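Local coordinates for protein flavoredoxin (Desulfovibrio vulgaris str. 'Miyazaki F', PDB 2D5M) that binds flavin mononucleotide and probably carries electrons with it, as a flavoprotein of the flavin reductase-like family, at residues 7-12 with 165-170; 20-25 with 107-112; 97-102 with 111-116. One frame throughout, in Å; residues are numbered along the deposited sequence.

How the interactions relate
Read from the N terminus, the chain shows how one long closure can hold shorter ones inside it. Interaction 1 joins the loop before strand 14-22 to the turn between strands 162-165 and 170-180, closing most of the chain. Nested within it, interaction 2 brings the end of strand 14-22 against 107-112, and interaction 3 pairs 97-102 with 111-116. The last two share Val-111 and Gly-112, and touch where strands 100-102 and 109-111 run side by side. Interaction 1 stands on the opposite side of the chain's centre, its centre about 28 Å from that of interaction 3. All three touch the second subunit.

Interaction 1: 7-12 with 165-170; sequences ARTLAY and APVSRE
The tight turn joining strands 162-165 and 170-180 presents Pro-166 and Val-167 to the loop that leads into strand 14-22, where Thr-9, Leu-10, Ala-11 and Tyr-12 receive them. The ring carbons of Pro-166 reach two backbone carbonyl oxygens: its CB lies 3.3 Å from Thr-9 O, and its CD 3.5 Å from Ala-11 O. Both oxygens are buried without a hydrogen-bond partner in the model, so carbon-bound hydrogens are what they meet here. An inverse gamma turn centred on Thr-9 bends the loop there.

Val-167 closes the same contact from the next position, with CG2 3.4 Å from Thr-9 O. Its other methyl, CG1, stands anti to the backbone N (chi1 -174°) and reaches the guanidinium of Arg-8, 3.8 Å from NH1; the two side chains cross at about a right angle, while Arg-8 NE bonds to Leu-5 O. Leu-10 sends CD1 to within 3.6 Å of Pro-166 O. The Tyr-12 ring meets the turn obliquely through CE1, 4.0 Å from Ala-165 CB and 4.1 Å from Pro-166 CD.

In the same turn, a G1 beta bulge, with Arg-169 and Glu-170 set opposite Ala-165, shapes the chain that bears the proline and valine. Trp-35 of strand 28-41 packs on both Thr-9 and Pro-166, and Met-116 of the second subunit meets Leu-10. The contact thus lies at the dimer interface, with the side chain of Pro-166 about 8 Å from a bound flavin mononucleotide, between the start of strand 14-22 and the hairpin of strands 162-165 and 170-180.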
# COMPACT_ATOMS: atom_id res chain seq x y z
N ALA A 7 -13.41 -10.98 9.11
CA ALA A 7 -12.14 -11.22 8.47
C ALA A 7 -12.26 -10.80 7.02
O ALA A 7 -12.66 -11.59 6.15
CB ALA A 7 -11.77 -12.67 8.64
N ARG A 8 -11.96 -9.56 6.68
CA ARG A 8 -12.08 -9.00 5.38
C ARG A 8 -10.80 -8.35 4.95
O ARG A 8 -10.03 -7.88 5.76
CB ARG A 8 -13.17 -7.94 5.34
CG ARG A 8 -14.53 -8.31 5.85
CD ARG A 8 -15.44 -7.06 5.67
NE ARG A 8 -16.81 -7.49 6.04
CZ ARG A 8 -17.77 -7.82 5.21
NH1 ARG A 8 -17.65 -7.79 3.89
NH2 ARG A 8 -18.98 -8.20 5.62
N THR A 9 -10.57 -8.28 3.63
CA THR A 9 -9.44 -7.57 3.05
C THR A 9 -9.72 -6.07 3.06
O THR A 9 -10.05 -5.48 2.00
CB THR A 9 -9.09 -8.05 1.63
OG1 THR A 9 -10.28 -7.95 0.82
CG2 THR A 9 -8.63 -9.47 1.64
N LEU A 10 -9.63 -5.48 4.23
CA LEU A 10 -10.05 -4.11 4.45
C LEU A 10 -8.95 -3.36 5.16
O LEU A 10 -8.65 -3.61 6.32
CB LEU A 10 -11.32 -4.10 5.23
CG LEU A 10 -12.12 -2.86 5.42
CD1 LEU A 10 -12.31 -2.05 4.16
CD2 LEU A 10 -13.52 -3.25 6.02
N ALA A 11 -8.36 -2.41 4.46
CA ALA A 11 -7.33 -1.53 4.96
C ALA A 11 -7.28 -0.31 4.05
O ALA A 11 -7.72 -0.41 2.89
CB ALA A 11 -5.98 -2.20 5.03
N TYR A 12 -6.76 0.81 4.56
CA TYR A 12 -6.65 2.02 3.75
C TYR A 12 -5.32 2.70 4.06
O TYR A 12 -4.88 2.63 5.23
CB TYR A 12 -7.68 3.06 4.11
CG TYR A 12 -9.11 2.61 4.13
CD1 TYR A 12 -9.73 2.09 2.97
CD2 TYR A 12 -9.86 2.68 5.26
CE1 TYR A 12 -11.03 1.67 2.99
CE2 TYR A 12 -11.19 2.30 5.26
CZ TYR A 12 -11.78 1.80 4.15
OH TYR A 12 -13.10 1.40 4.18
N ALA A 165 -10.28 1.83 -2.32
CA ALA A 165 -10.96 1.43 -1.09
C ALA A 165 -11.52 0.02 -1.31
O ALA A 165 -12.54 -0.12 -2.03
CB ALA A 165 -12.07 2.42 -0.76
N PRO A 166 -10.90 -1.02 -0.75
CA PRO A 166 -11.37 -2.36 -1.00
C PRO A 166 -12.70 -2.66 -0.31
O PRO A 166 -13.08 -1.99 0.66
CB PRO A 166 -10.24 -3.22 -0.41
CG PRO A 166 -9.68 -2.39 0.70
CD PRO A 166 -9.72 -1.00 0.13
N VAL A 167 -13.40 -3.66 -0.82
CA VAL A 167 -14.66 -4.21 -0.29
C VAL A 167 -15.83 -3.30 -0.67
O VAL A 167 -16.76 -3.73 -1.32
CB VAL A 167 -14.65 -4.54 1.21
CG1 VAL A 167 -15.94 -5.22 1.61
CG2 VAL A 167 -13.45 -5.40 1.57
N SER A 168 -15.73 -2.03 -0.26
CA SER A 168 -16.68 -1.07 -0.79
C SER A 168 -16.42 -0.80 -2.29
O SER A 168 -17.31 -0.37 -2.99
CB SER A 168 -16.64 0.25 -0.03
OG SER A 168 -15.37 0.81 -0.10
N ARG A 169 -15.22 -1.05 -2.76
CA ARG A 169 -14.90 -1.04 -4.18
C ARG A 169 -15.13 0.34 -4.79
O ARG A 169 -15.92 0.54 -5.68
CB ARG A 169 -15.67 -2.15 -4.94
CG ARG A 169 -15.18 -3.54 -4.54
CD ARG A 169 -16.05 -4.68 -5.03
NE ARG A 169 -15.51 -5.96 -4.70
CZ ARG A 169 -16.04 -7.16 -4.83
NH1 ARG A 169 -17.28 -7.36 -5.36
NH2 ARG A 169 -15.38 -8.25 -4.46
N GLU A 170 -14.32 1.30 -4.32
CA GLU A 170 -14.37 2.68 -4.71
C GLU A 170 -12.98 3.23 -4.90
O GLU A 170 -12.01 2.75 -4.35
CB GLU A 170 -15.12 3.56 -3.67
CG GLU A 170 -16.59 3.12 -3.56
CD GLU A 170 -17.53 4.02 -2.80
OE1 GLU A 170 -17.05 4.67 -1.85
OE2 GLU A 170 -18.76 4.04 -3.11

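Interaction 2: 20-25 with 107-112; sequences GTYDRD and DAPYVG
Pro-109 lays its ring over one face of Tyr-22, and this CH-pi contact dominates the meeting of the two segments. The CD atom of Pro-109 sits 3.5 Å from the centroid of the Tyr-22 ring and only 6° off its normal. CB of the same proline reaches the far end of the tyrosine, 3.6 Å from Tyr-22 OH. The phenol comes over the proline because CG is turned anti to the carbonyl carbon and lies beside the backbone N (chi1 -70°). Ala-108 C approaches Tyr-22 CE2 to 3.5 Å.

Beside this CH-pi contact the two backbones come close without a direct hydrogen bond. Gly-20 CA makes a CA-H...O contact of 3.6 Å with Pro-109 O, while Ala-108 CB rests against Gly-20 O. A water bridges the gap: it accepts from Tyr-22 N at 3.0 Å and donates to Asp-107 O at 2.8 Å.

Farther out, Asp-107 is held by a salt bridge from OD2 to Arg-63, and Pro-109 O also accepts from Thr-67 OG1. Asp-23 OD1 receives Asp-25 N in an Asx turn where strand 14-22 has ended. Helix 55-63 packs on Thr-21, and Pro-28 of strand 28-41 touches both Tyr-22 and Pro-109, so the contact lies where strand 14-22 passes the two-stranded ribbon of 100-102 and 109-111.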
# COMPACT_ATOMS: atom_id res chain seq x y z
N GLY A 20 2.59 -3.23 -16.01
CA GLY A 20 2.80 -3.28 -17.47
C GLY A 20 3.79 -4.35 -17.84
O GLY A 20 4.84 -4.52 -17.19
N THR A 21 3.51 -5.09 -18.91
CA THR A 21 4.33 -6.18 -19.39
C THR A 21 4.24 -6.32 -20.92
O THR A 21 3.35 -5.75 -21.55
CB THR A 21 3.87 -7.53 -18.80
OG1 THR A 21 2.50 -7.76 -19.12
CG2 THR A 21 4.11 -7.64 -17.29
N TYR A 22 5.18 -7.07 -21.48
CA TYR A 22 5.07 -7.58 -22.84
C TYR A 22 4.86 -9.09 -22.81
O TYR A 22 5.53 -9.80 -22.06
CB TYR A 22 6.37 -7.31 -23.63
CG TYR A 22 6.64 -5.89 -23.98
CD1 TYR A 22 5.80 -5.14 -24.74
CD2 TYR A 22 7.84 -5.28 -23.51
CE1 TYR A 22 6.07 -3.81 -25.06
CE2 TYR A 22 8.10 -3.96 -23.83
CZ TYR A 22 7.23 -3.23 -24.62
OH TYR A 22 7.53 -1.93 -24.89
N ASP A 23 3.94 -9.60 -23.64
CA ASP A 23 3.81 -11.04 -23.80
C ASP A 23 4.86 -11.56 -24.75
O ASP A 23 5.76 -10.85 -25.20
CB ASP A 23 2.38 -11.45 -24.17
CG ASP A 23 2.02 -11.32 -25.66
OD1 ASP A 23 2.82 -10.79 -26.46
OD2 ASP A 23 0.90 -11.75 -25.97
N ARG A 24 4.78 -12.85 -25.05
CA ARG A 24 5.82 -13.51 -25.86
C ARG A 24 5.90 -12.99 -27.28
O ARG A 24 6.98 -13.14 -27.88
CB ARG A 24 5.60 -15.01 -25.84
CG ARG A 24 4.32 -15.43 -26.57
CD ARG A 24 3.97 -16.89 -26.12
NE ARG A 24 2.72 -17.34 -26.69
CZ ARG A 24 1.55 -16.97 -26.22
NH1 ARG A 24 1.39 -16.17 -25.16
NH2 ARG A 24 0.45 -17.44 -26.82
N ASP A 25 4.84 -12.38 -27.76
CA ASP A 25 4.78 -11.77 -29.09
C ASP A 25 4.94 -10.26 -29.02
O ASP A 25 4.66 -9.60 -30.00
CB ASP A 25 3.44 -12.14 -29.74
CG ASP A 25 3.36 -13.64 -29.99
OD1 ASP A 25 4.34 -14.07 -30.63
OD2 ASP A 25 2.37 -14.29 -29.56
N ASP A 107 12.62 -4.70 -19.70
CA ASP A 107 11.87 -5.24 -20.86
C ASP A 107 10.37 -5.28 -20.62
O ASP A 107 9.76 -6.36 -20.47
CB ASP A 107 12.40 -6.63 -21.16
CG ASP A 107 11.85 -7.19 -22.45
OD1 ASP A 107 11.36 -6.39 -23.30
OD2 ASP A 107 11.94 -8.43 -22.61
N ALA A 108 9.74 -4.10 -20.54
CA ALA A 108 8.31 -3.93 -20.26
C ALA A 108 7.90 -2.53 -20.67
O ALA A 108 8.70 -1.59 -20.56
CB ALA A 108 8.00 -4.16 -18.79
N PRO A 109 6.64 -2.35 -21.06
CA PRO A 109 6.12 -1.03 -21.37
C PRO A 109 5.52 -0.35 -20.13
O PRO A 109 5.03 -1.08 -19.25
CB PRO A 109 5.00 -1.31 -22.36
CG PRO A 109 4.43 -2.62 -21.83
CD PRO A 109 5.62 -3.37 -21.26
N TYR A 110 5.49 0.97 -20.13
CA TYR A 110 4.69 1.72 -19.15
C TYR A 110 3.68 2.57 -19.90
O TYR A 110 3.70 2.68 -21.13
CB TYR A 110 5.53 2.52 -18.20
CG TYR A 110 6.39 3.61 -18.79
CD1 TYR A 110 5.92 4.88 -18.96
CD2 TYR A 110 7.70 3.38 -19.17
CE1 TYR A 110 6.70 5.91 -19.50
CE2 TYR A 110 8.49 4.39 -19.67
CZ TYR A 110 7.98 5.63 -19.85
OH TYR A 110 8.78 6.66 -20.35
N VAL A 111 2.77 3.20 -19.15
CA VAL A 111 1.70 3.98 -19.74
C VAL A 111 2.16 5.43 -19.92
O VAL A 111 2.33 6.14 -18.91
CB VAL A 111 0.40 3.94 -18.93
CG1 VAL A 111 -0.68 4.68 -19.69
CG2 VAL A 111 -0.02 2.50 -18.65
N GLY A 112 2.34 5.87 -21.12
CA GLY A 112 2.95 7.19 -21.34
C GLY A 112 2.13 8.33 -20.80
O GLY A 112 2.67 9.35 -20.38
O HOH W 1 7.38 -7.54 -19.53

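Interaction 3: 97-102 with 111-116; sequences GLTPVP and VGEFPM
Thr-99 and Glu-113 meet at about a right angle, the carboxylate receiving the threonine through both of its oxygens. Thr-99 N gives a 2.8 Å bond to Glu-113 OE1, with 159° at the hydrogen, and Thr-99 OG1 donates to Glu-113 OE2 at 2.6 Å. Both donors arrive on the syn side and stand modestly out of the carboxylate plane; with a bond on each oxygen, the group's rotation is restrained. A bend at chi2 (72°) curls the glutamate chain back to reach them.

Leu-98 crosses the glutamate obliquely, its CD2 3.7 Å from Glu-113 OE1, and turns the other branch to a different surface: CD1 is 4.0 Å from Val-111 CG1 and 4.3 Å from Phe-114 CE1. Within the second segment, Val-111 CG1 lies over one face of the Phe-114 ring, offset toward its rim. On the other flank, Val-101 CG2 packs on Gly-112 CA at 3.6 Å.

Gly-112 N bonds to Thr-99 O at 2.9 Å, almost straight and in the carbonyl plane. Next to it, Pro-100 and Val-111 form an antiparallel non-hydrogen-bonded pair. Together these features describe the end of a two-stranded antiparallel beta ribbon, where a type I turn from Val-111 to Phe-114 leads the chain out toward strand 116-126.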
# COMPACT_ATOMS: atom_id res chain seq x y z
N GLY A 97 -6.88 3.71 -25.96
CA GLY A 97 -6.22 4.85 -26.58
C GLY A 97 -5.05 5.37 -25.77
O GLY A 97 -4.84 6.59 -25.69
N LEU A 98 -4.29 4.50 -25.14
CA LEU A 98 -3.12 4.84 -24.37
C LEU A 98 -1.85 4.36 -25.05
O LEU A 98 -1.91 3.51 -25.97
CB LEU A 98 -3.24 4.18 -22.96
CG LEU A 98 -4.40 4.67 -22.12
CD1 LEU A 98 -4.48 3.88 -20.82
CD2 LEU A 98 -4.29 6.12 -21.78
N THR A 99 -0.73 4.87 -24.61
CA THR A 99 0.56 4.67 -25.31
C THR A 99 1.45 3.74 -24.51
O THR A 99 1.84 4.06 -23.37
CB THR A 99 1.27 6.00 -25.45
OG1 THR A 99 0.43 6.94 -26.16
CG2 THR A 99 2.55 5.88 -26.27
N PRO A 100 1.84 2.60 -25.09
CA PRO A 100 2.76 1.68 -24.41
C PRO A 100 4.20 2.10 -24.70
O PRO A 100 4.72 1.88 -25.82
CB PRO A 100 2.41 0.33 -25.04
CG PRO A 100 1.97 0.68 -26.45
CD PRO A 100 1.35 2.05 -26.38
N VAL A 101 4.81 2.78 -23.75
CA VAL A 101 6.14 3.31 -23.93
C VAL A 101 7.15 2.28 -23.47
O VAL A 101 7.08 1.84 -22.31
CB VAL A 101 6.34 4.63 -23.12
CG1 VAL A 101 7.73 5.12 -23.28
CG2 VAL A 101 5.31 5.67 -23.54
N PRO A 102 8.10 1.87 -24.29
CA PRO A 102 9.09 0.89 -23.81
C PRO A 102 9.91 1.43 -22.64
O PRO A 102 10.38 2.57 -22.67
CB PRO A 102 9.98 0.61 -25.02
CG PRO A 102 9.26 1.19 -26.15
CD PRO A 102 8.34 2.24 -25.70
N VAL A 111 2.77 3.20 -19.15
CA VAL A 111 1.70 3.98 -19.74
C VAL A 111 2.16 5.43 -19.92
O VAL A 111 2.33 6.14 -18.91
CB VAL A 111 0.40 3.94 -18.93
CG1 VAL A 111 -0.68 4.68 -19.69
CG2 VAL A 111 -0.02 2.50 -18.65
N GLY A 112 2.34 5.87 -21.12
CA GLY A 112 2.95 7.19 -21.34
C GLY A 112 2.13 8.33 -20.80
O GLY A 112 2.67 9.35 -20.38
N GLU A 113 0.81 8.21 -20.82
CA GLU A 113 -0.06 9.28 -20.42
C GLU A 113 -0.08 9.50 -18.92
O GLU A 113 -0.56 10.55 -18.48
CB GLU A 113 -1.51 8.99 -20.88
CG GLU A 113 -1.75 9.07 -22.37
CD GLU A 113 -1.19 7.98 -23.20
OE1 GLU A 113 -0.84 6.90 -22.69
OE2 GLU A 113 -1.14 8.18 -24.44
N PHE A 114 0.35 8.50 -18.14
CA PHE A 114 0.26 8.62 -16.68
C PHE A 114 1.41 9.47 -16.16
O PHE A 114 2.46 9.56 -16.77
CB PHE A 114 0.26 7.26 -16.03
CG PHE A 114 -1.00 6.43 -16.24
CD1 PHE A 114 -2.05 6.79 -17.09
CD2 PHE A 114 -1.14 5.25 -15.53
CE1 PHE A 114 -3.15 5.97 -17.27
CE2 PHE A 114 -2.23 4.44 -15.71
CZ PHE A 114 -3.23 4.77 -16.59
N PRO A 115 1.21 10.08 -15.00
CA PRO A 115 2.19 11.04 -14.51
C PRO A 115 3.46 10.42 -13.96
O PRO A 115 4.51 11.09 -13.82
CB PRO A 115 1.42 11.75 -13.40
CG PRO A 115 0.39 10.75 -12.91
CD PRO A 115 -0.02 10.13 -14.20
N MET A 116 3.40 9.17 -13.59
CA MET A 116 4.50 8.50 -12.89
C MET A 116 4.56 7.03 -13.35
O MET A 116 3.55 6.35 -13.42
CB MET A 116 4.28 8.57 -11.41
CG MET A 116 5.30 7.91 -10.53
SD MET A 116 4.94 8.54 -8.86
CE MET A 116 6.23 7.71 -8.03